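Local structure of ORF10 (Moritella marina, 6RIW) at residues L210-A215 / A676-Q681; V203-D208 / G288-D293; T164-A169 / K954-S959; L86-Q91 / P125-N130. The protein probably catalyses chain-extending condensation in polyunsaturated fatty acid synthesis, this chain being the ketosynthase–chain length factor didomain of a longer synthase polypeptide. All coordinates share one frame; numbering follows the deposited sequence.

In the fold
The four contacts fall into two pairs at opposite parts of the didomain. Contacts 1 and 2, with centres 12 Å apart, share helix 198-211: contact 1 ties its C-terminal end to helix 668-682 of the second ketosynthase-like half, and contact 2 packs its middle on strand 283-292. Leu-205 and Leu-679 touch where they meet. The magnesium ion, bound at Met-1 and Lys-286, is about 8 Å from the nearest atom of Gly-288 and about 13 Å from that of the Thr-212 side chain. Contacts 3 and 4, centres 13 Å apart, are joined by Asn-168 OD1 and Asp-87 N, 2.9 Å apart; the nearest atoms of contacts 2 and 4 are about 16 Å apart.

Contact 1: residues L210-A215 / A676-Q681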
loop_
_atom_site.group_PDB
_atom_site.type_symbol
_atom_site.label_atom_id
_atom_site.label_comp_id
_atom_site.label_asym_id
_atom_site.label_seq_id
_atom_site.Cartn_x
_atom_site.Cartn_y
_atom_site.Cartn_z
ATOM N N LEU A 210 17.671 -11.564 -2.926
ATOM C CA LEU A 210 18.486 -12.759 -3.129
ATOM C C LEU A 210 19.887 -12.392 -3.611
ATOM O O LEU A 210 20.868 -13.004 -3.182
ATOM C CB LEU A 210 17.798 -13.733 -4.108
ATOM C CG LEU A 210 16.515 -14.410 -3.599
ATOM C CD1 LEU A 210 15.768 -15.189 -4.677
ATOM C CD2 LEU A 210 16.759 -15.329 -2.361
ATOM N N HIS A 211 20.010 -11.389 -4.482
ATOM C CA HIS A 211 21.321 -11.048 -5.035
ATOM C C HIS A 211 22.242 -10.414 -4.004
ATOM O O HIS A 211 23.466 -10.563 -4.102
ATOM C CB HIS A 211 21.161 -10.119 -6.230
ATOM C CG HIS A 211 20.617 -10.808 -7.439
ATOM N ND1 HIS A 211 19.755 -10.198 -8.323
ATOM C CD2 HIS A 211 20.814 -12.064 -7.908
ATOM C CE1 HIS A 211 19.452 -11.045 -9.292
ATOM N NE2 HIS A 211 20.072 -12.187 -9.059
ATOM N N THR A 212 21.698 -9.701 -3.016
ATOM C CA THR A 212 22.563 -9.131 -1.991
ATOM C C THR A 212 22.767 -10.075 -0.824
ATOM O O THR A 212 23.477 -9.724 0.122
ATOM C CB THR A 212 22.000 -7.794 -1.486
ATOM O OG1 THR A 212 20.703 -7.994 -0.904
ATOM C CG2 THR A 212 21.876 -6.771 -2.640
ATOM N N GLY A 213 22.157 -11.254 -0.856
ATOM C CA GLY A 213 22.290 -12.150 0.273
ATOM C C GLY A 213 21.506 -11.751 1.504
ATOM O O GLY A 213 21.752 -12.296 2.586
ATOM N N LYS A 214 20.566 -10.810 1.383
ATOM C CA LYS A 214 19.679 -10.509 2.501
ATOM C C LYS A 214 18.780 -11.688 2.839
ATOM O O LYS A 214 18.261 -11.755 3.961
ATOM C CB LYS A 214 18.851 -9.256 2.189
ATOM C CG LYS A 214 19.676 -7.958 2.300
ATOM C CD LYS A 214 18.812 -6.695 2.531
ATOM C CE LYS A 214 19.689 -5.442 2.762
ATOM N NZ LYS A 214 20.705 -5.122 1.654
ATOM N N ALA A 215 18.623 -12.630 1.907
ATOM C CA ALA A 215 17.837 -13.834 2.112
ATOM C C ALA A 215 18.419 -14.940 1.242
ATOM O O ALA A 215 19.161 -14.673 0.292
ATOM C CB ALA A 215 16.357 -13.605 1.753
ATOM N N ALA A 676 16.306 1.036 0.383
ATOM C CA ALA A 676 17.168 2.009 -0.292
ATOM C C ALA A 676 18.609 1.495 -0.379
ATOM O O ALA A 676 19.249 1.573 -1.439
ATOM C CB ALA A 676 17.108 3.354 0.427
ATOM N N GLU A 677 19.128 0.948 0.723
ATOM C CA GLU A 677 20.450 0.310 0.674
ATOM C C GLU A 677 20.504 -0.734 -0.441
ATOM O O GLU A 677 21.444 -0.778 -1.246
ATOM C CB GLU A 677 20.773 -0.337 2.025
ATOM C CG GLU A 677 22.123 -1.039 2.048
ATOM C CD GLU A 677 22.306 -2.003 3.215
ATOM O OE1 GLU A 677 21.842 -3.168 3.113
ATOM O OE2 GLU A 677 22.946 -1.604 4.221
ATOM N N ASN A 678 19.474 -1.567 -0.524
ATOM C CA ASN A 678 19.499 -2.630 -1.513
ATOM C C ASN A 678 19.429 -2.064 -2.926
ATOM O O ASN A 678 20.058 -2.605 -3.849
ATOM C CB ASN A 678 18.353 -3.596 -1.258
ATOM C CG ASN A 678 18.751 -5.002 -1.499
ATOM O OD1 ASN A 678 19.345 -5.654 -0.630
ATOM N ND2 ASN A 678 18.441 -5.496 -2.691
ATOM N N LEU A 679 18.680 -0.969 -3.116
ATOM C CA LEU A 679 18.587 -0.371 -4.447
ATOM C C LEU A 679 19.950 0.130 -4.928
ATOM O O LEU A 679 20.293 0.005 -6.111
ATOM C CB LEU A 679 17.559 0.765 -4.446
ATOM C CG LEU A 679 16.082 0.331 -4.393
ATOM C CD1 LEU A 679 15.180 1.564 -4.349
ATOM C CD2 LEU A 679 15.689 -0.549 -5.581
ATOM N N PHE A 680 20.744 0.702 -4.027
ATOM C CA PHE A 680 22.070 1.155 -4.425
ATOM C C PHE A 680 22.984 -0.024 -4.739
ATOM O O PHE A 680 23.860 0.086 -5.605
ATOM C CB PHE A 680 22.672 2.039 -3.337
ATOM C CG PHE A 680 22.006 3.388 -3.209
ATOM C CD1 PHE A 680 21.851 4.210 -4.304
ATOM C CD2 PHE A 680 21.558 3.831 -1.969
ATOM C CE1 PHE A 680 21.253 5.469 -4.182
ATOM C CE2 PHE A 680 20.954 5.078 -1.829
ATOM C CZ PHE A 680 20.800 5.901 -2.940
ATOM N N GLN A 681 22.783 -1.169 -4.078
ATOM C CA GLN A 681 23.617 -2.331 -4.367
ATOM C C GLN A 681 23.295 -2.961 -5.715
ATOM O O GLN A 681 24.168 -3.594 -6.321
ATOM C CB GLN A 681 23.448 -3.392 -3.281
ATOM C CG GLN A 681 24.044 -3.025 -1.936
ATOM C CD GLN A 681 23.875 -4.146 -0.946
ATOM O OE1 GLN A 681 22.868 -4.215 -0.256
ATOM N NE2 GLN A 681 24.835 -5.058 -0.902
HETATM O O HOH W 1 24.958 -7.442 0.652
#
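Asn-678 reaches across to Thr-212 and Lys-214, and its OD1 is the acceptor for both. Thr-212 OG1 donates to Asn-678 OD1 at 2.7 Å, and Lys-214 NZ donates to the same Asn-678 OD1 at 2.7 Å. Both donors lie in the carbonyl plane, one on each side of the oxygen, so each has a lone pair and the amide is fixed in its rotation. The lysine chain runs past Asn-678 nearly straight until a last bend (chi4 56°), which turns NZ toward Glu-677. There NZ forms a salt bridge with Glu-677 OE1, 2.7 Å away and met nearly along the C-O axis; Arg-466 holds the other carboxylate oxygen. These three bonds are the tight part. A methionine in place of Lys-214 would probably leave Glu-677 OE1 without its charged mate and Asn-678 OD1 with a single donor. Looser is the side where Thr-212 CG2 rests 3.6 Å from Gln-681 OE1. Here a water links the two segments, donating to Thr-212 O (2.8 Å) and accepting from Gln-681 NE2 (2.8 Å), which is also bonded to Lys-464 O. Exposed Gly-213 ends helix 198-211 in a Schellman motif, its N bonded to Leu-210 O. Around this junction of the two ketosynthase-like halves, Leu-210 packs on Ile-4 of strand 4-12, and Ala-676 on strand 687-694.

Contact 2: residues V203-D208 / G288-D293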
loop_
_atom_site.group_PDB
_atom_site.type_symbol
_atom_site.label_atom_id
_atom_site.label_comp_id
_atom_site.label_asym_id
_atom_site.label_seq_id
_atom_site.Cartn_x
_atom_site.Cartn_y
_atom_site.Cartn_z
ATOM N N VAL A 203 8.331 -9.229 -7.361
ATOM C CA VAL A 203 9.237 -10.284 -7.826
ATOM C C VAL A 203 10.641 -9.726 -8.056
ATOM O O VAL A 203 11.644 -10.302 -7.598
ATOM C CB VAL A 203 8.663 -10.960 -9.088
ATOM C CG1 VAL A 203 9.725 -11.845 -9.771
ATOM C CG2 VAL A 203 7.422 -11.778 -8.692
ATOM N N LYS A 204 10.731 -8.582 -8.740
ATOM C CA LYS A 204 12.028 -7.982 -9.023
ATOM C C LYS A 204 12.762 -7.616 -7.733
ATOM O O LYS A 204 13.949 -7.911 -7.580
ATOM C CB LYS A 204 11.850 -6.760 -9.927
ATOM C CG LYS A 204 13.142 -6.005 -10.235
ATOM C CD LYS A 204 14.154 -6.920 -10.921
ATOM C CE LYS A 204 15.514 -6.222 -11.144
ATOM N NZ LYS A 204 15.848 -5.213 -10.096
ATOM N N LEU A 205 12.073 -6.982 -6.777
ATOM C CA LEU A 205 12.759 -6.633 -5.535
ATOM C C LEU A 205 13.108 -7.868 -4.719
ATOM O O LEU A 205 14.109 -7.868 -3.988
ATOM C CB LEU A 205 11.889 -5.670 -4.707
ATOM C CG LEU A 205 11.668 -4.307 -5.350
ATOM C CD1 LEU A 205 10.809 -3.457 -4.411
ATOM C CD2 LEU A 205 12.982 -3.592 -5.647
ATOM N N ALA A 206 12.313 -8.932 -4.819
ATOM C CA ALA A 206 12.670 -10.151 -4.100
ATOM C C ALA A 206 13.921 -10.786 -4.702
ATOM O O ALA A 206 14.786 -11.283 -3.964
ATOM C CB ALA A 206 11.500 -11.143 -4.100
ATOM N N CYS A 207 14.045 -10.758 -6.039
ATOM C CA CYS A 207 15.300 -11.157 -6.678
ATOM C C CYS A 207 16.473 -10.323 -6.173
ATOM O O CYS A 207 17.555 -10.867 -5.903
ATOM C CB CYS A 207 15.212 -11.034 -8.206
ATOM S SG CYS A 207 14.007 -12.116 -8.995
ATOM N N ASP A 208 16.283 -9.001 -6.046
ATOM C CA ASP A 208 17.336 -8.130 -5.504
ATOM C C ASP A 208 17.778 -8.579 -4.120
ATOM O O ASP A 208 18.971 -8.534 -3.797
ATOM C CB ASP A 208 16.856 -6.678 -5.400
ATOM C CG ASP A 208 16.651 -6.010 -6.745
ATOM O OD1 ASP A 208 17.096 -6.544 -7.787
ATOM O OD2 ASP A 208 16.034 -4.913 -6.747
ATOM N N GLY A 288 15.543 -8.160 -15.290
ATOM C CA GLY A 288 14.394 -7.289 -15.419
ATOM C C GLY A 288 14.729 -5.931 -14.853
ATOM O O GLY A 288 15.845 -5.686 -14.388
ATOM N N ALA A 289 13.732 -5.052 -14.891
ATOM C CA ALA A 289 13.975 -3.676 -14.503
ATOM C C ALA A 289 12.677 -2.996 -14.120
ATOM O O ALA A 289 11.578 -3.411 -14.503
ATOM C CB ALA A 289 14.644 -2.874 -15.619
ATOM N N LEU A 290 12.839 -1.909 -13.385
ATOM C CA LEU A 290 11.756 -1.012 -13.031
ATOM C C LEU A 290 12.058 0.370 -13.593
ATOM O O LEU A 290 13.210 0.720 -13.873
ATOM C CB LEU A 290 11.593 -0.941 -11.510
ATOM C CG LEU A 290 11.760 -2.286 -10.811
ATOM C CD1 LEU A 290 11.992 -2.081 -9.301
ATOM C CD2 LEU A 290 10.550 -3.199 -11.087
ATOM N N SER A 291 11.009 1.154 -13.777
ATOM C CA SER A 291 11.182 2.543 -14.174
ATOM C C SER A 291 9.898 3.291 -13.878
ATOM O O SER A 291 8.825 2.696 -13.739
ATOM C CB SER A 291 11.546 2.662 -15.657
ATOM O OG SER A 291 10.371 2.642 -16.467
ATOM N N ASN A 292 10.022 4.608 -13.788
ATOM C CA ASN A 292 8.868 5.487 -13.765
ATOM C C ASN A 292 8.834 6.331 -15.029
ATOM O O ASN A 292 9.882 6.687 -15.571
ATOM C CB ASN A 292 8.883 6.394 -12.549
ATOM C CG ASN A 292 7.552 6.982 -12.305
ATOM O OD1 ASN A 292 7.263 8.095 -12.745
ATOM N ND2 ASN A 292 6.686 6.217 -11.650
ATOM N N ASP A 293 7.610 6.641 -15.489
ATOM C CA ASP A 293 7.411 7.462 -16.680
ATOM C C ASP A 293 7.926 8.882 -16.505
ATOM O O ASP A 293 8.160 9.573 -17.502
ATOM C CB ASP A 293 5.926 7.533 -17.041
ATOM C CG ASP A 293 5.422 6.280 -17.756
ATOM O OD1 ASP A 293 6.233 5.380 -18.071
ATOM O OD2 ASP A 293 4.193 6.206 -18.009
#
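The flat peptide group between Gly-288 and Ala-289 carries the end of Lys-204 on one face: CE stands above the carbonyl oxygen, 3.3 Å from Gly-288 O, and CD follows at 4.1 Å from Gly-288 C. Alongside, Ala-289 shares a backbone bond with His-446, joining this strand to 443-450. The second flat group is the Asp-208 carboxylate, where Lys-204 NZ meets the syn lone pair of Asp-208 OD1 at 2.9 Å. A weak bond to the other oxygen adds to this salt bridge, which lies along one turn of the helix. CG of the lysine stands anti to the backbone N (chi1 177°), and bends at chi2 (59°) and again at chi4 lead the chain past Gly-288 and turn NZ back to Asp-208. Within the ketosynthase half, helix 198-211 lies between strand 217-224 and strand 283-292, consistent with the central helical layer of the five-layered thiolase fold: Ala-206 faces Met-218 and Ala-220, while this side faces strand 283-292, whose axis it crosses at 119°. Between them sits Leu-290, its CD2 3.9 Å from Lys-204 CG and its CD1 4.1 Å from Leu-205 CD2. An alanine replacing Lys-204 would probably leave the buried Asp-208 without its positive partner, and uncover the Gly-288 peptide and the Leu-290 methyl. Leu-205 also reaches the chain length factor half, touching Leu-675 of helix 668-682.

Contact 3: residues T164-A169 / K954-S959; sequences THADNA and KPQGIS
Gln-956 offers both ends of its side-chain amide to the backbone around His-165. Its NE2 donates to Thr-164 O at 2.9 Å, with a C=O...donor angle of 161°, and its OE1 accepts from Ala-166 N at 2.9 Å. Neither bond is straight; the donor at OE1 is tilted from the carbonyl plane. The amide thus pairs with one backbone acceptor and one backbone donor, much as a neighbouring strand would, which fixes its flip. Ile-958 supplies the apolar half: CD1 lies over one face of the His-165 ring, 3.4 Å from NE2 and 3.5 Å from CE1, and CG1 rests 4.2 Å from Ala-166 CB. With CG anti to the backbone N (chi1 -164°), the His-165 ring is swung toward Ile-958. His-165 NE2 is buried here without a polar partner in the model.

The loop after helix 929-934 here runs back over the ketosynthase half, where residues 166-169 make a short 3-10 turn. That turn holds the ring: Asp-167 N donates to His-165 ND1 at 3.0 Å, almost straight (167°) and in the ring plane, so a neutral ring would probably carry its proton on NE2. Tyr-82 meets the same imidazole edge-to-face. Farther out, Asp-167 reaches Arg-873 in a salt bridge and Tyr-708 by a hydrogen bond. On the other segment, His-707 accepts from Gln-956 N through its ND1 and also shares a backbone bond with Ile-958, so the residues that position the two segments include several from the chain length factor half.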
loop_
_atom_site.group_PDB
_atom_site.type_symbol
_atom_site.label_atom_id
_atom_site.label_comp_id
_atom_site.label_asym_id
_atom_site.label_seq_id
_atom_site.Cartn_x
_atom_site.Cartn_y
_atom_site.Cartn_z
ATOM N N THR A 164 -15.819 -7.682 14.296
ATOM C CA THR A 164 -14.648 -7.596 13.435
ATOM C C THR A 164 -13.414 -7.272 14.262
ATOM O O THR A 164 -13.407 -6.288 15.013
ATOM C CB THR A 164 -14.878 -6.538 12.342
ATOM O OG1 THR A 164 -16.039 -6.907 11.587
ATOM C CG2 THR A 164 -13.682 -6.451 11.412
ATOM N N HIS A 165 -12.388 -8.123 14.144
ATOM C CA HIS A 165 -11.124 -7.921 14.850
ATOM C C HIS A 165 -10.409 -6.684 14.315
ATOM O O HIS A 165 -10.284 -6.497 13.097
ATOM C CB HIS A 165 -10.225 -9.151 14.672
ATOM C CG HIS A 165 -9.071 -9.231 15.635
ATOM N ND1 HIS A 165 -7.941 -8.447 15.512
ATOM C CD2 HIS A 165 -8.849 -10.047 16.699
ATOM C CE1 HIS A 165 -7.086 -8.751 16.476
ATOM N NE2 HIS A 165 -7.609 -9.725 17.207
ATOM N N ALA A 166 -9.902 -5.869 15.242
ATOM C CA ALA A 166 -9.212 -4.620 14.895
ATOM C C ALA A 166 -8.082 -4.804 13.887
ATOM O O ALA A 166 -7.786 -3.877 13.117
ATOM C CB ALA A 166 -8.649 -3.980 16.168
ATOM N N ASP A 167 -7.414 -5.961 13.882
ATOM C CA ASP A 167 -6.310 -6.153 12.933
ATOM C C ASP A 167 -6.779 -6.049 11.480
ATOM O O ASP A 167 -5.957 -5.854 10.581
ATOM C CB ASP A 167 -5.631 -7.521 13.159
ATOM C CG ASP A 167 -4.676 -7.548 14.373
ATOM O OD1 ASP A 167 -4.374 -6.484 14.969
ATOM O OD2 ASP A 167 -4.221 -8.663 14.736
ATOM N N ASN A 168 -8.082 -6.201 11.218
ATOM C CA ASN A 168 -8.614 -5.993 9.882
ATOM C C ASN A 168 -8.497 -4.543 9.398
ATOM O O ASN A 168 -8.680 -4.290 8.206
ATOM C CB ASN A 168 -10.070 -6.451 9.850
ATOM C CG ASN A 168 -10.183 -7.970 9.853
ATOM O OD1 ASN A 168 -9.697 -8.626 8.932
ATOM N ND2 ASN A 168 -10.780 -8.534 10.905
ATOM N N ALA A 169 -8.167 -3.598 10.259
ATOM C CA ALA A 169 -7.935 -2.244 9.761
ATOM C C ALA A 169 -6.485 -2.002 9.337
ATOM O O ALA A 169 -6.180 -0.931 8.783
ATOM C CB ALA A 169 -8.326 -1.222 10.833
ATOM N N LYS A 954 -16.050 -0.228 20.506
ATOM C CA LYS A 954 -15.573 -0.383 21.868
ATOM C C LYS A 954 -14.130 -0.892 21.851
ATOM O O LYS A 954 -13.838 -1.878 21.152
ATOM C CB LYS A 954 -16.472 -1.368 22.607
ATOM C CG LYS A 954 -15.976 -1.724 23.998
ATOM C CD LYS A 954 -16.920 -2.752 24.645
ATOM C CE LYS A 954 -16.753 -2.806 26.160
ATOM N NZ LYS A 954 -15.737 -3.810 26.552
ATOM N N PRO A 955 -13.209 -0.259 22.588
ATOM C CA PRO A 955 -11.818 -0.748 22.638
ATOM C C PRO A 955 -11.721 -2.247 22.904
ATOM O O PRO A 955 -12.221 -2.752 23.921
ATOM C CB PRO A 955 -11.196 0.078 23.772
ATOM C CG PRO A 955 -11.988 1.389 23.757
ATOM C CD PRO A 955 -13.403 0.986 23.361
ATOM N N GLN A 956 -11.094 -2.971 21.971
ATOM C CA GLN A 956 -11.169 -4.432 21.951
ATOM C C GLN A 956 -10.193 -5.124 22.896
ATOM O O GLN A 956 -10.335 -6.333 23.116
ATOM C CB GLN A 956 -10.954 -4.948 20.519
ATOM C CG GLN A 956 -12.136 -4.612 19.628
ATOM C CD GLN A 956 -11.956 -5.086 18.192
ATOM O OE1 GLN A 956 -11.113 -5.925 17.898
ATOM N NE2 GLN A 956 -12.779 -4.557 17.293
ATOM N N GLY A 957 -9.223 -4.413 23.458
ATOM C CA GLY A 957 -8.241 -5.042 24.334
ATOM C C GLY A 957 -7.344 -6.053 23.655
ATOM O O GLY A 957 -7.080 -7.119 24.229
ATOM N N ILE A 958 -6.869 -5.749 22.443
ATOM C CA ILE A 958 -6.064 -6.707 21.691
ATOM C C ILE A 958 -4.702 -6.823 22.348
ATOM O O ILE A 958 -4.052 -5.816 22.641
ATOM C CB ILE A 958 -5.914 -6.276 20.222
ATOM C CG1 ILE A 958 -7.280 -6.109 19.550
ATOM C CG2 ILE A 958 -5.061 -7.291 19.453
ATOM C CD1 ILE A 958 -8.150 -7.364 19.542
ATOM N N SER A 959 -4.252 -8.052 22.570
ATOM C CA SER A 959 -2.961 -8.250 23.213
ATOM C C SER A 959 -1.819 -7.972 22.236
ATOM O O SER A 959 -1.943 -8.146 21.017
ATOM C CB SER A 959 -2.842 -9.680 23.725
ATOM O OG SER A 959 -2.952 -10.558 22.608
#

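Contact 4: residues L86-Q91 / P125-N130; sequences LDDLNQ and PTKSSN
Asp-87 can be followed outward from CB, which lies 3.4 Å from Ser-128 OG. CG, anti to the backbone N (chi1 -167°), also comes near that hydroxyl and Thr-126 OG1, and the carboxylate is turned so that one oxygen serves each segment. OD1 is gripped twice by Ser-128: OG donates at 2.6 Å on the anti lone pair, and Ser-128 N donates at 2.9 Å from 33° out of the carboxylate plane. The other oxygen, OD2, stays with its own helix, accepting from Leu-89 N at 2.9 Å in a nearly straight bond (175°). OD2 also takes a water at 2.8 Å; that water accepts from Lys-127 N and NZ. The same lysine, bent at its end, makes a salt bridge from NZ to Asp-88 OD2 at 2.9 Å. Beside this polar cluster Leu-89 CD1 meets Thr-126 CG2 at 3.6 Å, the two side chains crossing at about a right angle. Asn-168 accepts from Asp-87 N. In the ketosynthase half Asp-87 is thus the N-cap of helix 88-104, and it also holds the turn that leads toward helix 129-148, where Thr-126 and Ser-129 form a capping box.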
loop_
_atom_site.group_PDB
_atom_site.type_symbol
_atom_site.label_atom_id
_atom_site.label_comp_id
_atom_site.label_asym_id
_atom_site.label_seq_id
_atom_site.Cartn_x
_atom_site.Cartn_y
_atom_site.Cartn_z
ATOM N N LEU A 86 -10.206 -13.064 9.968
ATOM C CA LEU A 86 -9.577 -12.031 9.159
ATOM C C LEU A 86 -10.209 -11.980 7.769
ATOM O O LEU A 86 -10.820 -12.946 7.299
ATOM C CB LEU A 86 -8.063 -12.267 9.071
ATOM C CG LEU A 86 -7.283 -12.221 10.395
ATOM C CD1 LEU A 86 -5.819 -12.537 10.155
ATOM C CD2 LEU A 86 -7.408 -10.846 11.024
ATOM N N ASP A 87 -10.045 -10.828 7.120
ATOM C CA ASP A 87 -10.608 -10.541 5.805
ATOM C C ASP A 87 -10.057 -11.481 4.727
ATOM O O ASP A 87 -8.985 -12.087 4.868
ATOM C CB ASP A 87 -10.277 -9.085 5.409
ATOM C CG ASP A 87 -11.066 -8.579 4.208
ATOM O OD1 ASP A 87 -12.244 -8.160 4.392
ATOM O OD2 ASP A 87 -10.499 -8.540 3.075
ATOM N N ASP A 88 -10.797 -11.545 3.611
ATOM C CA ASP A 88 -10.302 -12.192 2.387
ATOM C C ASP A 88 -8.878 -11.763 2.062
ATOM O O ASP A 88 -8.059 -12.569 1.593
ATOM C CB ASP A 88 -11.199 -11.824 1.205
ATOM C CG ASP A 88 -12.519 -12.579 1.192
ATOM O OD1 ASP A 88 -12.604 -13.649 1.829
ATOM O OD2 ASP A 88 -13.470 -12.073 0.542
ATOM N N LEU A 89 -8.578 -10.474 2.234
ATOM C CA LEU A 89 -7.222 -10.002 1.950
ATOM C C LEU A 89 -6.188 -10.888 2.629
ATOM O O LEU A 89 -5.240 -11.368 1.994
ATOM C CB LEU A 89 -7.058 -8.562 2.412
ATOM C CG LEU A 89 -5.916 -7.796 1.730
ATOM C CD1 LEU A 89 -6.166 -6.295 1.866
ATOM C CD2 LEU A 89 -4.605 -8.173 2.333
ATOM N N ASN A 90 -6.345 -11.093 3.935
ATOM C CA ASN A 90 -5.376 -11.892 4.675
ATOM C C ASN A 90 -5.484 -13.360 4.312
ATOM O O ASN A 90 -4.462 -14.046 4.147
ATOM C CB ASN A 90 -5.594 -11.713 6.176
ATOM C CG ASN A 90 -5.618 -10.248 6.596
ATOM O OD1 ASN A 90 -4.619 -9.714 7.053
ATOM N ND2 ASN A 90 -6.760 -9.602 6.434
ATOM N N GLN A 91 -6.713 -13.871 4.209
ATOM C CA GLN A 91 -6.890 -15.308 4.006
ATOM C C GLN A 91 -6.396 -15.735 2.631
ATOM O O GLN A 91 -5.786 -16.805 2.488
ATOM C CB GLN A 91 -8.356 -15.676 4.185
ATOM C CG GLN A 91 -8.827 -15.431 5.632
ATOM C CD GLN A 91 -10.214 -15.950 5.889
ATOM O OE1 GLN A 91 -10.983 -16.182 4.960
ATOM N NE2 GLN A 91 -10.549 -16.142 7.169
ATOM N N PRO A 125 -9.846 0.496 1.436
ATOM C CA PRO A 125 -10.741 -0.195 2.378
ATOM C C PRO A 125 -11.035 -1.610 1.897
ATOM O O PRO A 125 -11.114 -1.867 0.695
ATOM C CB PRO A 125 -12.008 0.660 2.364
ATOM C CG PRO A 125 -11.492 2.094 2.008
ATOM C CD PRO A 125 -10.330 1.834 1.050
ATOM N N THR A 126 -11.230 -2.513 2.849
ATOM C CA THR A 126 -11.643 -3.877 2.550
ATOM C C THR A 126 -13.059 -4.096 3.057
ATOM O O THR A 126 -13.645 -3.255 3.751
ATOM C CB THR A 126 -10.710 -4.915 3.181
ATOM O OG1 THR A 126 -10.847 -4.875 4.606
ATOM C CG2 THR A 126 -9.233 -4.684 2.772
ATOM N N LYS A 127 -13.620 -5.264 2.724
ATOM C CA LYS A 127 -14.972 -5.535 3.193
ATOM C C LYS A 127 -15.020 -5.592 4.716
ATOM O O LYS A 127 -16.020 -5.179 5.318
ATOM C CB LYS A 127 -15.495 -6.835 2.566
ATOM C CG LYS A 127 -15.545 -6.789 1.034
ATOM C CD LYS A 127 -16.251 -8.053 0.475
ATOM C CE LYS A 127 -15.401 -9.307 0.753
ATOM N NZ LYS A 127 -14.066 -9.323 0.027
ATOM N N SER A 128 -13.917 -6.004 5.357
ATOM C CA SER A 128 -13.873 -6.076 6.812
ATOM C C SER A 128 -13.502 -4.745 7.457
ATOM O O SER A 128 -14.040 -4.408 8.516
ATOM C CB SER A 128 -12.881 -7.153 7.265
ATOM O OG SER A 128 -13.274 -8.427 6.766
ATOM N N SER A 129 -12.560 -3.995 6.882
ATOM C CA SER A 129 -12.166 -2.739 7.541
ATOM C C SER A 129 -13.343 -1.764 7.643
ATOM O O SER A 129 -13.448 -1.020 8.630
ATOM C CB SER A 129 -10.959 -2.111 6.827
ATOM O OG SER A 129 -11.289 -1.556 5.561
ATOM N N ASN A 130 -14.260 -1.793 6.665
ATOM C CA ASN A 130 -15.477 -0.981 6.714
ATOM C C ASN A 130 -16.217 -1.160 8.030
ATOM O O ASN A 130 -16.742 -0.192 8.594
ATOM C CB ASN A 130 -16.435 -1.356 5.571
ATOM C CG ASN A 130 -15.978 -0.903 4.207
ATOM O OD1 ASN A 130 -15.142 -0.011 4.061
ATOM N ND2 ASN A 130 -16.547 -1.526 3.176
HETATM O O HOH W 2 -12.183 -7.407 1.207
#